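Local coordinates for protein tyrocidine synthetase 3 (PDB 2JGP) that carries a peptidyl carrier domain joined to a condensation domain that probably forms a peptide bond during assembly of the antibiotic tyrocidine, at residues Ser87-Pro98 with Arg250-Gln261. Residues are numbered along the deposited sequence; the frame is centred on the assembly and turned at random. Where two conformers were deposited one is given.
Sequences SIEPVQKQAYYP and RIQYKDFAVWQQ
I88 makes the main apolar contact with the helix. Its CG1 lies over one face of the W259 indole, 3.7 Å from W259 CG, in a CH-pi contact offset toward the rim. CG1 to CD1 runs extended (chi2 171°), and CD1 meets the edge of the F256 ring while staying near W259 CE3. With CG1 beside the backbone N (chi1 -58°), CG2 falls anti to that N and rests on I251 CG2 and D255 O. Further along, V91 CG1 packs on V258 CB at 3.6 Å, and V258 CG2 also touches P98 CD.

K254 lies across Y97. Its CD sits over the ring centre, 3.6 Å from the centroid, a CH-pi contact. K254 NZ reaches beyond to a salt bridge with E148.

Residues 87-98 follow the carrier domain in the chain and probably form part of the link to the condensation domain. They wrap over helix 253-263 and lead into a short, weakly bonded strand at about 97-98, antiparallel to 160-165 at the edge of its sheet.

D255, in the first turn of the helix, makes a polar link. OD1 accepts V91 N at 3.0 Å, from above the carboxylate plane. OD2 takes Q252 N at 2.8 Å, a nearly straight bond (171°). Both oxygens are thus held by backbone N-H groups, which fixes the carboxylate's rotation. Water 1 donates to E89 O and to D255 O, bridging the two backbones.

A salt bridge joins R250 NH2 to E89 OE2 at 3.2 Å. E89 OE2 lies in the guanidinium plane, but the carboxylate is turned from it. The other terminal nitrogen, NH1, makes a salt bridge with D363, the stronger partner of R250.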
loop_
_atom_site.group_PDB
_atom_site.type_symbol
_atom_site.label_atom_id
_atom_site.label_comp_id
_atom_site.label_asym_id
_atom_site.label_seq_id
_atom_site.Cartn_x
_atom_site.Cartn_y
_atom_site.Cartn_z
ATOM N N SER A 87 7.031 7.098 17.692
ATOM C CA SER A 87 7.937 8.090 17.128
ATOM C C SER A 87 9.183 7.440 16.528
ATOM O O SER A 87 9.824 6.609 17.169
ATOM C CB SER A 87 8.349 9.086 18.211
ATOM O OG SER A 87 9.368 9.951 17.753
ATOM N N ILE A 88 9.509 7.829 15.300
ATOM C CA ILE A 88 10.699 7.335 14.608
ATOM C C ILE A 88 11.738 8.451 14.521
ATOM O O ILE A 88 11.519 9.459 13.842
ATOM C CB ILE A 88 10.357 6.835 13.192
ATOM C CG1 ILE A 88 9.312 5.722 13.255
ATOM C CG2 ILE A 88 11.603 6.321 12.489
ATOM C CD1 ILE A 88 8.778 5.323 11.901
ATOM N N GLU A 89 12.861 8.267 15.215
ATOM C CA GLU A 89 13.934 9.259 15.265
ATOM C C GLU A 89 15.243 8.660 14.726
ATOM O O GLU A 89 15.381 7.434 14.664
ATOM C CB GLU A 89 14.140 9.723 16.711
ATOM C CG GLU A 89 12.874 10.236 17.393
ATOM C CD GLU A 89 12.429 11.579 16.858
ATOM O OE1 GLU A 89 11.496 11.619 16.022
ATOM O OE2 GLU A 89 13.021 12.602 17.267
ATOM N N PRO A 90 16.208 9.520 14.336
ATOM C CA PRO A 90 17.518 9.021 13.901
ATOM C C PRO A 90 18.166 8.120 14.949
ATOM O O PRO A 90 18.152 8.444 16.134
ATOM C CB PRO A 90 18.341 10.301 13.707
ATOM C CG PRO A 90 17.341 11.356 13.445
ATOM C CD PRO A 90 16.141 10.991 14.268
ATOM N N VAL A 91 18.718 6.993 14.510
ATOM C CA VAL A 91 19.261 5.996 15.433
ATOM C C VAL A 91 20.773 6.133 15.591
ATOM O O VAL A 91 21.445 6.690 14.730
ATOM C CB VAL A 91 18.913 4.565 14.978
ATOM C CG1 VAL A 91 17.398 4.405 14.879
ATOM C CG2 VAL A 91 19.578 4.238 13.651
ATOM N N GLN A 92 21.294 5.618 16.701
ATOM C CA GLN A 92 22.733 5.621 16.956
ATOM C C GLN A 92 23.450 4.703 15.966
ATOM O O GLN A 92 22.934 3.640 15.615
ATOM C CB GLN A 92 23.030 5.169 18.389
ATOM C CG GLN A 92 22.389 6.054 19.470
ATOM C CD GLN A 92 23.369 6.493 20.546
ATOM O OE1 GLN A 92 23.125 6.301 21.742
ATOM N NE2 GLN A 92 24.487 7.089 20.127
ATOM N N LYS A 93 24.633 5.123 15.525
ATOM C CA LYS A 93 25.414 4.359 14.559
ATOM C C LYS A 93 25.768 2.983 15.114
ATOM O O LYS A 93 26.098 2.842 16.294
ATOM C CB LYS A 93 26.689 5.113 14.155
ATOM C CG LYS A 93 27.554 4.356 13.139
ATOM C CD LYS A 93 28.499 5.276 12.375
ATOM C CE LYS A 93 29.336 4.493 11.365
ATOM N NZ LYS A 93 29.872 5.350 10.259
ATOM N N GLN A 94 25.696 1.978 14.249
ATOM C CA GLN A 94 25.897 0.590 14.640
ATOM C C GLN A 94 26.524 -0.167 13.465
ATOM O O GLN A 94 26.450 0.287 12.323
ATOM C CB GLN A 94 24.549 -0.017 15.051
ATOM C CG GLN A 94 24.576 -0.890 16.299
ATOM C CD GLN A 94 25.051 -0.152 17.551
ATOM O OE1 GLN A 94 26.058 -0.520 18.152
ATOM N NE2 GLN A 94 24.323 0.886 17.945
ATOM N N ALA A 95 27.160 -1.304 13.750
ATOM C CA ALA A 95 27.823 -2.106 12.715
ATOM C C ALA A 95 26.812 -2.660 11.717
ATOM O O ALA A 95 27.058 -2.671 10.509
ATOM C CB ALA A 95 28.621 -3.249 13.359
ATOM N N TYR A 96 25.676 -3.118 12.236
ATOM C CA TYR A 96 24.576 -3.624 11.429
ATOM C C TYR A 96 23.278 -3.119 12.023
ATOM O O TYR A 96 23.241 -2.693 13.178
ATOM C CB TYR A 96 24.537 -5.153 11.446
ATOM C CG TYR A 96 25.800 -5.836 11.001
ATOM C CD1 TYR A 96 26.754 -6.238 11.929
ATOM C CD2 TYR A 96 26.032 -6.115 9.658
ATOM C CE1 TYR A 96 27.913 -6.881 11.535
ATOM C CE2 TYR A 96 27.191 -6.760 9.250
ATOM C CZ TYR A 96 28.127 -7.139 10.198
ATOM O OH TYR A 96 29.274 -7.773 9.816
ATOM N N TYR A 97 22.209 -3.191 11.238
ATOM C CA TYR A 97 20.890 -2.766 11.693
ATOM C C TYR A 97 19.883 -3.880 11.448
ATOM O O TYR A 97 20.024 -4.641 10.488
ATOM C CB TYR A 97 20.478 -1.483 10.979
ATOM C CG TYR A 97 21.474 -0.367 11.169
ATOM C CD1 TYR A 97 22.536 -0.196 10.286
ATOM C CD2 TYR A 97 21.367 0.507 12.245
ATOM C CE1 TYR A 97 23.462 0.823 10.466
ATOM C CE2 TYR A 97 22.284 1.532 12.433
ATOM C CZ TYR A 97 23.329 1.681 11.545
ATOM O OH TYR A 97 24.233 2.698 11.736
ATOM N N PRO A 98 18.855 -3.982 12.312
ATOM C CA PRO A 98 17.873 -5.022 12.050
ATOM C C PRO A 98 17.185 -4.800 10.708
ATOM O O PRO A 98 17.049 -3.657 10.259
ATOM C CB PRO A 98 16.870 -4.872 13.206
ATOM C CG PRO A 98 17.046 -3.467 13.693
ATOM C CD PRO A 98 18.499 -3.163 13.487
ATOM N N ARG A 250 15.438 13.612 6.469
ATOM C CA ARG A 250 15.580 13.581 7.925
ATOM C C ARG A 250 15.742 12.167 8.464
ATOM O O ARG A 250 16.537 11.928 9.376
ATOM C CB ARG A 250 14.359 14.218 8.605
ATOM C CG ARG A 250 14.426 14.131 10.125
ATOM C CD ARG A 250 13.348 14.914 10.840
ATOM N NE ARG A 250 13.611 14.866 12.276
ATOM C CZ ARG A 250 13.222 13.893 13.101
ATOM N NH1 ARG A 250 12.500 12.867 12.668
ATOM N NH2 ARG A 250 13.545 13.958 14.387
ATOM N N ILE A 251 14.955 11.251 7.908
ATOM C CA ILE A 251 14.831 9.901 8.421
ATOM C C ILE A 251 15.175 8.910 7.311
ATOM O O ILE A 251 14.835 9.130 6.146
ATOM C CB ILE A 251 13.384 9.660 8.946
ATOM C CG1 ILE A 251 13.037 10.649 10.073
ATOM C CG2 ILE A 251 13.203 8.246 9.438
ATOM C CD1 ILE A 251 13.887 10.496 11.329
ATOM N N GLN A 252 15.858 7.828 7.686
ATOM C CA GLN A 252 16.226 6.792 6.715
ATOM C C GLN A 252 15.576 5.458 7.046
ATOM O O GLN A 252 14.983 5.285 8.107
ATOM C CB GLN A 252 17.749 6.659 6.608
ATOM C CG GLN A 252 18.355 7.504 5.483
ATOM C CD GLN A 252 18.110 6.917 4.099
ATOM O OE1 GLN A 252 17.492 5.849 3.953
ATOM N NE2 GLN A 252 18.589 7.619 3.068
ATOM N N TYR A 253 15.654 4.510 6.112
ATOM C CA TYR A 253 14.986 3.223 6.303
ATOM C C TYR A 253 15.454 2.514 7.572
ATOM O O TYR A 253 14.643 1.950 8.297
ATOM C CB TYR A 253 15.157 2.292 5.096
ATOM C CG TYR A 253 14.182 1.138 5.128
ATOM C CD1 TYR A 253 12.879 1.303 4.685
ATOM C CD2 TYR A 253 14.548 -0.107 5.637
ATOM C CE1 TYR A 253 11.967 0.268 4.731
ATOM C CE2 TYR A 253 13.645 -1.152 5.679
ATOM C CZ TYR A 253 12.351 -0.961 5.223
ATOM O OH TYR A 253 11.442 -1.994 5.252
ATOM N N LYS A 254 16.751 2.558 7.862
ATOM C CA LYS A 254 17.273 1.862 9.046
ATOM C C LYS A 254 16.673 2.419 10.344
ATOM O O LYS A 254 16.525 1.686 11.319
ATOM C CB LYS A 254 18.804 1.899 9.094
ATOM C CG LYS A 254 19.440 3.259 9.337
ATOM C CD LYS A 254 20.953 3.129 9.211
ATOM C CE LYS A 254 21.680 4.358 9.715
ATOM N NZ LYS A 254 21.414 5.553 8.878
ATOM N N ASP A 255 16.317 3.704 10.335
ATOM C CA ASP A 255 15.646 4.335 11.476
ATOM C C ASP A 255 14.273 3.699 11.686
ATOM O O ASP A 255 13.884 3.383 12.818
ATOM C CB ASP A 255 15.485 5.848 11.260
ATOM C CG ASP A 255 16.812 6.572 11.091
ATOM O OD1 ASP A 255 17.798 6.215 11.780
ATOM O OD2 ASP A 255 16.860 7.538 10.289
ATOM N N PHE A 256 13.540 3.517 10.590
ATOM C CA PHE A 256 12.256 2.825 10.624
ATOM C C PHE A 256 12.421 1.385 11.103
ATOM O O PHE A 256 11.657 0.929 11.948
ATOM C CB PHE A 256 11.573 2.853 9.239
ATOM C CG PHE A 256 10.469 1.841 9.081
ATOM C CD1 PHE A 256 9.232 2.038 9.690
ATOM C CD2 PHE A 256 10.657 0.700 8.318
ATOM C CE1 PHE A 256 8.223 1.111 9.551
ATOM C CE2 PHE A 256 9.656 -0.228 8.173
ATOM C CZ PHE A 256 8.434 -0.031 8.786
ATOM N N ALA A 257 13.409 0.670 10.557
ATOM C CA ALA A 257 13.652 -0.734 10.932
ATOM C C ALA A 257 14.013 -0.917 12.413
ATOM O O ALA A 257 13.514 -1.835 13.082
ATOM C CB ALA A 257 14.734 -1.350 10.034
ATOM N N VAL A 258 14.870 -0.043 12.927
ATOM C CA VAL A 258 15.217 -0.071 14.346
ATOM C C VAL A 258 13.977 0.212 15.191
ATOM O O VAL A 258 13.733 -0.475 16.183
ATOM C CB VAL A 258 16.339 0.927 14.692
ATOM C CG1 VAL A 258 16.536 1.002 16.202
ATOM C CG2 VAL A 258 17.643 0.509 14.012
ATOM N N TRP A 259 13.190 1.212 14.795
ATOM C CA TRP A 259 11.938 1.512 15.493
ATOM C C TRP A 259 11.007 0.303 15.505
ATOM O O TRP A 259 10.456 -0.048 16.544
ATOM C CB TRP A 259 11.198 2.721 14.887
ATOM C CG TRP A 259 9.790 2.784 15.392
ATOM C CD1 TRP A 259 9.370 3.296 16.582
ATOM C CD2 TRP A 259 8.625 2.234 14.760
ATOM N NE1 TRP A 259 8.015 3.124 16.722
ATOM C CE2 TRP A 259 7.531 2.475 15.619
ATOM C CE3 TRP A 259 8.399 1.570 13.545
ATOM C CZ2 TRP A 259 6.231 2.078 15.303
ATOM C CZ3 TRP A 259 7.104 1.175 13.231
ATOM C CH2 TRP A 259 6.039 1.432 14.104
ATOM N N GLN A 260 10.832 -0.342 14.354
ATOM C CA GLN A 260 9.909 -1.470 14.272
ATOM C C GLN A 260 10.322 -2.582 15.243
ATOM O O GLN A 260 9.472 -3.182 15.911
ATOM C CB GLN A 260 9.817 -1.991 12.835
ATOM C CG GLN A 260 8.652 -2.932 12.583
ATOM C CD GLN A 260 8.750 -3.581 11.226
ATOM O OE1 GLN A 260 9.735 -4.257 10.936
ATOM N NE2 GLN A 260 7.737 -3.372 10.377
ATOM N N GLN A 261 11.626 -2.839 15.352
ATOM C CA GLN A 261 12.120 -3.850 16.298
ATOM C C GLN A 261 11.848 -3.458 17.755
ATOM O O GLN A 261 11.363 -4.271 18.539
ATOM C CB GLN A 261 13.613 -4.094 16.106
ATOM C CG GLN A 261 14.163 -5.201 16.990
ATOM C CD GLN A 261 15.646 -5.387 16.812
ATOM O OE1 GLN A 261 16.429 -4.462 17.034
ATOM N NE2 GLN A 261 16.045 -6.591 16.419
HETATM O O HOH W 1 13.965 5.131 15.101
#